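Local coordinates for proton-dependent oligopeptide transporter family protein (PDB 6EI3), which probably couples the uptake of small peptides to the inward movement of protons across the bacterial membrane, as other POT family transporters do, at residues Tyr145-Leu157 / Ser329-Ile343. Sequence-based numbering, arbitrary orientation.
Sequences YWIINFGSLFASL and SQMQALNPLLVMLLI. With 78M ((2S)-2,3-dihydroxypropyl(7Z)-pentadec-7-enoate), chain K; 78M ((2S)-2,3-dihydroxypropyl(7Z)-pentadec-7-enoate), chain N.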
loop_
_atom_site.group_PDB
_atom_site.type_symbol
_atom_site.label_atom_id
_atom_site.label_comp_id
_atom_site.label_asym_id
_atom_site.label_seq_id
_atom_site.Cartn_x
_atom_site.Cartn_y
_atom_site.Cartn_z
ATOM N N TYR A 145 11.042 -8.699 -8.781
ATOM C CA TYR A 145 11.741 -7.835 -7.820
ATOM C C TYR A 145 12.647 -6.831 -8.533
ATOM O O TYR A 145 12.570 -5.627 -8.248
ATOM C CB TYR A 145 12.545 -8.680 -6.817
ATOM C CG TYR A 145 13.549 -7.902 -5.999
ATOM C CD1 TYR A 145 13.155 -7.190 -4.869
ATOM C CD2 TYR A 145 14.906 -7.944 -6.305
ATOM C CE1 TYR A 145 14.078 -6.480 -4.105
ATOM C CE2 TYR A 145 15.837 -7.236 -5.551
ATOM C CZ TYR A 145 15.418 -6.510 -4.447
ATOM O OH TYR A 145 16.330 -5.826 -3.684
ATOM N N TRP A 146 13.484 -7.317 -9.473
ATOM C CA TRP A 146 14.399 -6.451 -10.221
ATOM C C TRP A 146 13.647 -5.508 -11.164
ATOM O O TRP A 146 14.028 -4.343 -11.291
ATOM C CB TRP A 146 15.478 -7.259 -10.963
ATOM C CG TRP A 146 16.387 -8.024 -10.038
ATOM C CD1 TRP A 146 16.406 -9.378 -9.837
ATOM C CD2 TRP A 146 17.399 -7.477 -9.177
ATOM N NE1 TRP A 146 17.342 -9.702 -8.878
ATOM C CE2 TRP A 146 17.973 -8.556 -8.463
ATOM C CE3 TRP A 146 17.875 -6.172 -8.935
ATOM C CZ2 TRP A 146 19.016 -8.378 -7.548
ATOM C CZ3 TRP A 146 18.898 -5.995 -8.015
ATOM C CH2 TRP A 146 19.463 -7.090 -7.339
ATOM N N ILE A 147 12.564 -6.005 -11.782
ATOM C CA ILE A 147 11.714 -5.247 -12.707
ATOM C C ILE A 147 10.995 -4.090 -11.987
ATOM O O ILE A 147 10.950 -2.976 -12.501
ATOM C CB ILE A 147 10.735 -6.189 -13.455
ATOM C CG1 ILE A 147 11.475 -7.013 -14.537
ATOM C CG2 ILE A 147 9.574 -5.404 -14.052
ATOM C CD1 ILE A 147 10.793 -8.379 -14.901
ATOM N N ILE A 148 10.430 -4.363 -10.818
ATOM C CA ILE A 148 9.745 -3.348 -10.025
ATOM C C ILE A 148 10.728 -2.249 -9.616
ATOM O O ILE A 148 10.448 -1.075 -9.848
ATOM C CB ILE A 148 9.002 -3.969 -8.816
ATOM C CG1 ILE A 148 7.849 -4.892 -9.299
ATOM C CG2 ILE A 148 8.459 -2.862 -7.874
ATOM C CD1 ILE A 148 7.298 -5.873 -8.250
ATOM N N ASN A 149 11.897 -2.625 -9.077
ATOM C CA ASN A 149 12.865 -1.649 -8.590
ATOM C C ASN A 149 13.548 -0.861 -9.687
ATOM O O ASN A 149 13.625 0.360 -9.556
ATOM C CB ASN A 149 13.862 -2.280 -7.637
ATOM C CG ASN A 149 13.191 -2.602 -6.314
ATOM O OD1 ASN A 149 12.851 -1.720 -5.524
ATOM N ND2 ASN A 149 12.877 -3.855 -6.098
ATOM N N PHE A 150 14.007 -1.513 -10.767
ATOM C CA PHE A 150 14.615 -0.774 -11.870
ATOM C C PHE A 150 13.588 0.093 -12.610
ATOM O O PHE A 150 13.903 1.228 -12.940
ATOM C CB PHE A 150 15.420 -1.672 -12.819
ATOM C CG PHE A 150 16.807 -1.953 -12.291
ATOM C CD1 PHE A 150 17.772 -0.952 -12.252
ATOM C CD2 PHE A 150 17.142 -3.209 -11.808
ATOM C CE1 PHE A 150 19.047 -1.206 -11.752
ATOM C CE2 PHE A 150 18.425 -3.468 -11.325
ATOM C CZ PHE A 150 19.363 -2.462 -11.285
ATOM N N GLY A 151 12.363 -0.406 -12.762
ATOM C CA GLY A 151 11.267 0.336 -13.384
ATOM C C GLY A 151 10.872 1.572 -12.585
ATOM O O GLY A 151 10.677 2.643 -13.158
ATOM N N SER A 152 10.783 1.437 -11.246
ATOM C CA SER A 152 10.470 2.528 -10.325
ATOM C C SER A 152 11.631 3.552 -10.314
ATOM O O SER A 152 11.389 4.758 -10.321
ATOM C CB SER A 152 10.237 1.978 -8.914
ATOM O OG SER A 152 10.172 3.029 -7.964
ATOM N N LEU A 153 12.878 3.068 -10.274
ATOM C CA LEU A 153 14.058 3.937 -10.275
ATOM C C LEU A 153 14.117 4.788 -11.549
ATOM O O LEU A 153 14.278 6.009 -11.462
ATOM C CB LEU A 153 15.349 3.102 -10.116
ATOM C CG LEU A 153 16.593 3.820 -9.533
ATOM C CD1 LEU A 153 17.590 2.809 -8.996
ATOM C CD2 LEU A 153 17.313 4.608 -10.582
ATOM N N PHE A 154 14.003 4.139 -12.725
ATOM C CA PHE A 154 14.071 4.834 -14.014
ATOM C C PHE A 154 12.888 5.776 -14.214
ATOM O O PHE A 154 13.089 6.894 -14.685
ATOM C CB PHE A 154 14.201 3.845 -15.195
ATOM C CG PHE A 154 15.375 2.894 -15.165
ATOM C CD1 PHE A 154 16.596 3.283 -14.623
ATOM C CD2 PHE A 154 15.278 1.625 -15.733
ATOM C CE1 PHE A 154 17.676 2.394 -14.581
ATOM C CE2 PHE A 154 16.367 0.748 -15.719
ATOM C CZ PHE A 154 17.556 1.137 -15.137
ATOM N N ALA A 155 11.664 5.336 -13.829
ATOM C CA ALA A 155 10.457 6.161 -13.919
ATOM C C ALA A 155 10.619 7.433 -13.082
ATOM O O ALA A 155 10.243 8.500 -13.539
ATOM C CB ALA A 155 9.243 5.385 -13.449
ATOM N N SER A 156 11.194 7.314 -11.870
ATOM C CA SER A 156 11.418 8.445 -10.967
ATOM C C SER A 156 12.486 9.392 -11.474
ATOM O O SER A 156 12.446 10.569 -11.151
ATOM C CB SER A 156 11.817 7.955 -9.582
ATOM O OG SER A 156 10.718 7.317 -8.963
ATOM N N LEU A 157 13.482 8.879 -12.209
ATOM C CA LEU A 157 14.515 9.744 -12.730
ATOM C C LEU A 157 14.099 10.405 -14.057
ATOM O O LEU A 157 14.489 11.540 -14.304
ATOM C CB LEU A 157 15.822 8.961 -12.927
ATOM C CG LEU A 157 16.644 8.596 -11.679
ATOM C CD1 LEU A 157 17.782 7.679 -12.054
ATOM C CD2 LEU A 157 17.217 9.825 -11.002
ATOM N N SER A 329 10.895 15.734 -7.528
ATOM C CA SER A 329 10.310 14.393 -7.716
ATOM C C SER A 329 11.344 13.304 -7.981
ATOM O O SER A 329 11.118 12.157 -7.599
ATOM C CB SER A 329 9.256 14.422 -8.816
ATOM O OG SER A 329 8.028 14.934 -8.325
ATOM N N GLN A 330 12.490 13.658 -8.599
ATOM C CA GLN A 330 13.556 12.688 -8.894
ATOM C C GLN A 330 14.143 12.003 -7.650
ATOM O O GLN A 330 14.697 10.908 -7.768
ATOM C CB GLN A 330 14.671 13.330 -9.713
ATOM C CG GLN A 330 14.234 13.726 -11.121
ATOM C CD GLN A 330 15.396 14.344 -11.824
ATOM O OE1 GLN A 330 15.782 15.460 -11.529
ATOM N NE2 GLN A 330 16.032 13.591 -12.693
ATOM N N MET A 331 14.005 12.632 -6.458
ATOM C CA MET A 331 14.515 12.066 -5.202
ATOM C C MET A 331 13.858 10.726 -4.899
ATOM O O MET A 331 14.453 9.916 -4.193
ATOM C CB MET A 331 14.292 13.026 -4.018
ATOM C CG MET A 331 15.156 14.284 -4.092
ATOM S SD MET A 331 16.943 13.984 -4.191
ATOM C CE MET A 331 17.328 13.655 -2.476
ATOM N N GLN A 332 12.637 10.491 -5.430
ATOM C CA GLN A 332 11.919 9.232 -5.246
ATOM C C GLN A 332 12.691 8.036 -5.800
ATOM O O GLN A 332 12.473 6.929 -5.335
ATOM C CB GLN A 332 10.490 9.309 -5.793
ATOM C CG GLN A 332 9.594 10.219 -4.937
ATOM C CD GLN A 332 8.341 10.577 -5.681
ATOM O OE1 GLN A 332 7.303 9.958 -5.514
ATOM N NE2 GLN A 332 8.416 11.537 -6.573
ATOM N N ALA A 333 13.674 8.266 -6.714
ATOM C CA ALA A 333 14.521 7.188 -7.249
ATOM C C ALA A 333 15.392 6.578 -6.153
ATOM O O ALA A 333 15.886 5.462 -6.315
ATOM C CB ALA A 333 15.396 7.716 -8.366
ATOM N N LEU A 334 15.591 7.312 -5.039
ATOM C CA LEU A 334 16.420 6.807 -3.945
ATOM C C LEU A 334 15.808 5.614 -3.256
ATOM O O LEU A 334 16.543 4.772 -2.768
ATOM C CB LEU A 334 16.730 7.885 -2.900
ATOM C CG LEU A 334 17.687 8.998 -3.297
ATOM C CD1 LEU A 334 17.729 10.039 -2.199
ATOM C CD2 LEU A 334 19.105 8.469 -3.544
ATOM N N ASN A 335 14.475 5.529 -3.217
ATOM C CA ASN A 335 13.827 4.414 -2.557
ATOM C C ASN A 335 14.160 3.054 -3.220
ATOM O O ASN A 335 14.765 2.225 -2.527
ATOM C CB ASN A 335 12.345 4.652 -2.401
ATOM C CG ASN A 335 11.643 3.473 -1.812
ATOM O OD1 ASN A 335 10.809 2.858 -2.460
ATOM N ND2 ASN A 335 11.990 3.119 -0.579
ATOM N N PRO A 336 13.880 2.813 -4.535
ATOM C CA PRO A 336 14.251 1.513 -5.137
ATOM C C PRO A 336 15.761 1.262 -5.167
ATOM O O PRO A 336 16.173 0.106 -5.035
ATOM C CB PRO A 336 13.649 1.589 -6.544
ATOM C CG PRO A 336 13.563 3.061 -6.846
ATOM C CD PRO A 336 13.158 3.654 -5.521
ATOM N N LEU A 337 16.595 2.326 -5.280
ATOM C CA LEU A 337 18.053 2.148 -5.224
ATOM C C LEU A 337 18.437 1.588 -3.846
ATOM O O LEU A 337 19.214 0.642 -3.759
ATOM C CB LEU A 337 18.814 3.472 -5.475
ATOM C CG LEU A 337 20.337 3.415 -5.219
ATOM C CD1 LEU A 337 21.049 2.551 -6.242
ATOM C CD2 LEU A 337 20.964 4.808 -5.155
ATOM N N LEU A 338 17.875 2.182 -2.777
ATOM C CA LEU A 338 18.175 1.770 -1.411
ATOM C C LEU A 338 17.577 0.401 -1.065
ATOM O O LEU A 338 18.179 -0.339 -0.298
ATOM C CB LEU A 338 17.782 2.858 -0.398
ATOM C CG LEU A 338 18.694 4.073 -0.343
ATOM C CD1 LEU A 338 17.948 5.274 0.212
ATOM C CD2 LEU A 338 19.961 3.787 0.462
ATOM N N VAL A 339 16.436 0.036 -1.654
ATOM C CA VAL A 339 15.857 -1.293 -1.442
ATOM C C VAL A 339 16.879 -2.322 -2.022
ATOM O O VAL A 339 17.207 -3.317 -1.366
ATOM C CB VAL A 339 14.461 -1.462 -2.119
ATOM C CG1 VAL A 339 14.044 -2.941 -2.180
ATOM C CG2 VAL A 339 13.384 -0.636 -1.420
ATOM N N MET A 340 17.382 -2.062 -3.242
ATOM C CA MET A 340 18.319 -2.973 -3.922
ATOM C C MET A 340 19.644 -3.085 -3.208
ATOM O O MET A 340 20.248 -4.146 -3.267
ATOM C CB MET A 340 18.503 -2.619 -5.406
ATOM C CG MET A 340 17.267 -2.947 -6.231
ATOM S SD MET A 340 17.420 -2.606 -8.000
ATOM C CE MET A 340 17.659 -0.806 -7.998
ATOM N N LEU A 341 20.083 -2.026 -2.507
ATOM C CA LEU A 341 21.317 -2.085 -1.729
ATOM C C LEU A 341 21.076 -2.752 -0.355
ATOM O O LEU A 341 21.886 -3.574 0.076
ATOM C CB LEU A 341 21.900 -0.668 -1.499
ATOM C CG LEU A 341 22.517 0.060 -2.708
ATOM C CD1 LEU A 341 22.892 1.487 -2.347
ATOM C CD2 LEU A 341 23.744 -0.675 -3.232
ATOM N N LEU A 342 19.974 -2.366 0.334
ATOM C CA LEU A 342 19.662 -2.778 1.712
ATOM C C LEU A 342 19.084 -4.176 1.859
ATOM O O LEU A 342 19.329 -4.777 2.901
ATOM C CB LEU A 342 18.780 -1.752 2.453
ATOM C CG LEU A 342 19.429 -0.364 2.678
ATOM C CD1 LEU A 342 18.394 0.649 3.193
ATOM C CD2 LEU A 342 20.671 -0.447 3.588
ATOM N N ILE A 343 18.330 -4.696 0.872
ATOM C CA ILE A 343 17.852 -6.087 0.925
ATOM C C ILE A 343 19.110 -7.028 1.069
ATOM O O ILE A 343 19.207 -7.692 2.100
ATOM C CB ILE A 343 16.882 -6.466 -0.255
ATOM C CG1 ILE A 343 15.442 -5.880 -0.048
ATOM C CG2 ILE A 343 16.858 -7.984 -0.558
ATOM C CD1 ILE A 343 14.551 -6.512 1.004
HETATM O O21 78M K . 25.677 19.270 -1.963
HETATM C C20 78M K . 26.498 19.021 -3.093
HETATM C C18 78M K . 25.834 18.042 -4.033
HETATM O O19 78M K . 25.585 16.802 -3.359
HETATM C C17 78M K . 26.636 17.804 -5.293
HETATM O O2 78M K . 25.697 17.127 -6.163
HETATM C C1 78M K . 25.377 17.690 -7.337
HETATM O O1 78M K . 25.971 18.612 -7.833
HETATM C C2 78M K . 24.159 17.049 -7.928
HETATM C C3 78M K . 22.888 17.560 -7.273
HETATM C C4 78M K . 21.663 16.740 -7.627
HETATM C C5 78M K . 20.589 16.752 -6.545
HETATM C C6 78M K . 20.917 15.915 -5.301
HETATM C C7 78M K . 20.912 14.457 -5.615
HETATM C C8 78M K . 20.821 13.455 -4.770
HETATM C C9 78M K . 20.805 12.009 -5.149
HETATM C C10 78M K . 19.399 11.536 -5.543
HETATM C C11 78M K . 19.066 11.583 -7.034
HETATM C C12 78M K . 19.557 10.395 -7.852
HETATM C C13 78M K . 18.917 9.064 -7.485
HETATM C C15 78M K . 18.935 6.564 -7.734
HETATM C C14 78M K . 19.591 7.863 -8.119
HETATM O O21 78M N . 26.846 -4.011 -3.433
HETATM C C20 78M N . 27.741 -5.089 -3.187
HETATM C C18 78M N . 28.284 -5.644 -4.482
HETATM O O19 78M N . 27.224 -6.191 -5.272
HETATM C C17 78M N . 29.381 -6.667 -4.282
HETATM O O2 78M N . 28.752 -7.837 -3.705
HETATM C C1 78M N . 28.852 -9.005 -4.354
HETATM O O1 78M N . 29.440 -9.154 -5.394
HETATM C C2 78M N . 28.148 -10.104 -3.609
HETATM C C3 78M N . 26.666 -10.229 -3.949
HETATM C C4 78M N . 25.791 -9.212 -3.222
HETATM C C5 78M N . 24.308 -9.249 -3.585
HETATM C C6 78M N . 23.936 -8.608 -4.931
HETATM C C7 78M N . 24.064 -7.112 -4.965
HETATM C C8 78M N . 23.072 -6.243 -4.946
HETATM C C9 78M N . 23.191 -4.753 -4.996
HETATM C C10 78M N . 22.364 -4.167 -6.135
HETATM C C11 78M N . 22.586 -2.685 -6.372
HETATM C C12 78M N . 21.770 -2.111 -7.526
HETATM C C13 78M N . 22.137 -0.689 -7.931
HETATM C C15 78M N . 23.821 0.844 -9.051
HETATM C C14 78M N . 23.382 -0.580 -8.805
HETATM O O HOH W 1 18.886 -6.327 -4.184
HETATM O O HOH W 2 11.057 5.464 -7.101
#
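Met-340 fills a hole formed by Tyr-145, Trp-146, Asn-149 and Phe-150, knob into hole. Its CB lies against the lipid of chain N, 3.9 Å from C12. CG passes alongside Asn-149 CB and also meets Trp-146 CZ3. SD lies over one face of Phe-150, 3.6 Å from CE2, and at the edge of the Trp-146 ring; both are Met-aromatic contacts. The chain bends at the last torsion (chi3 -63°), and CE also comes over the Phe-150 face. Met-340 CE then meets Leu-153 CD1 at 3.8 Å. Tyr-145 OH and Met-340 O share a water. Further along, Pro-336 CB packs on Asn-149 O at 3.3 Å. Ser-156 CB rests on Ala-333 N. Ser-156 OG shares a water with Ser-152 OG and Gln-332 O, and is also hydrogen-bonded to Asn-23 ND2. At the far end Gln-330 NE2 gives Leu-157 O a 3.0 Å hydrogen bond, in the carbonyl plane and on a lone pair. The lipid of chain K touches Leu-153 and Leu-337. Helices 137-165 and 334-357 run roughly antiparallel here, their local axes 8.2 Å apart. This is consistent with the interface between the N- and C-terminal helix bundles of a major facilitator superfamily transporter.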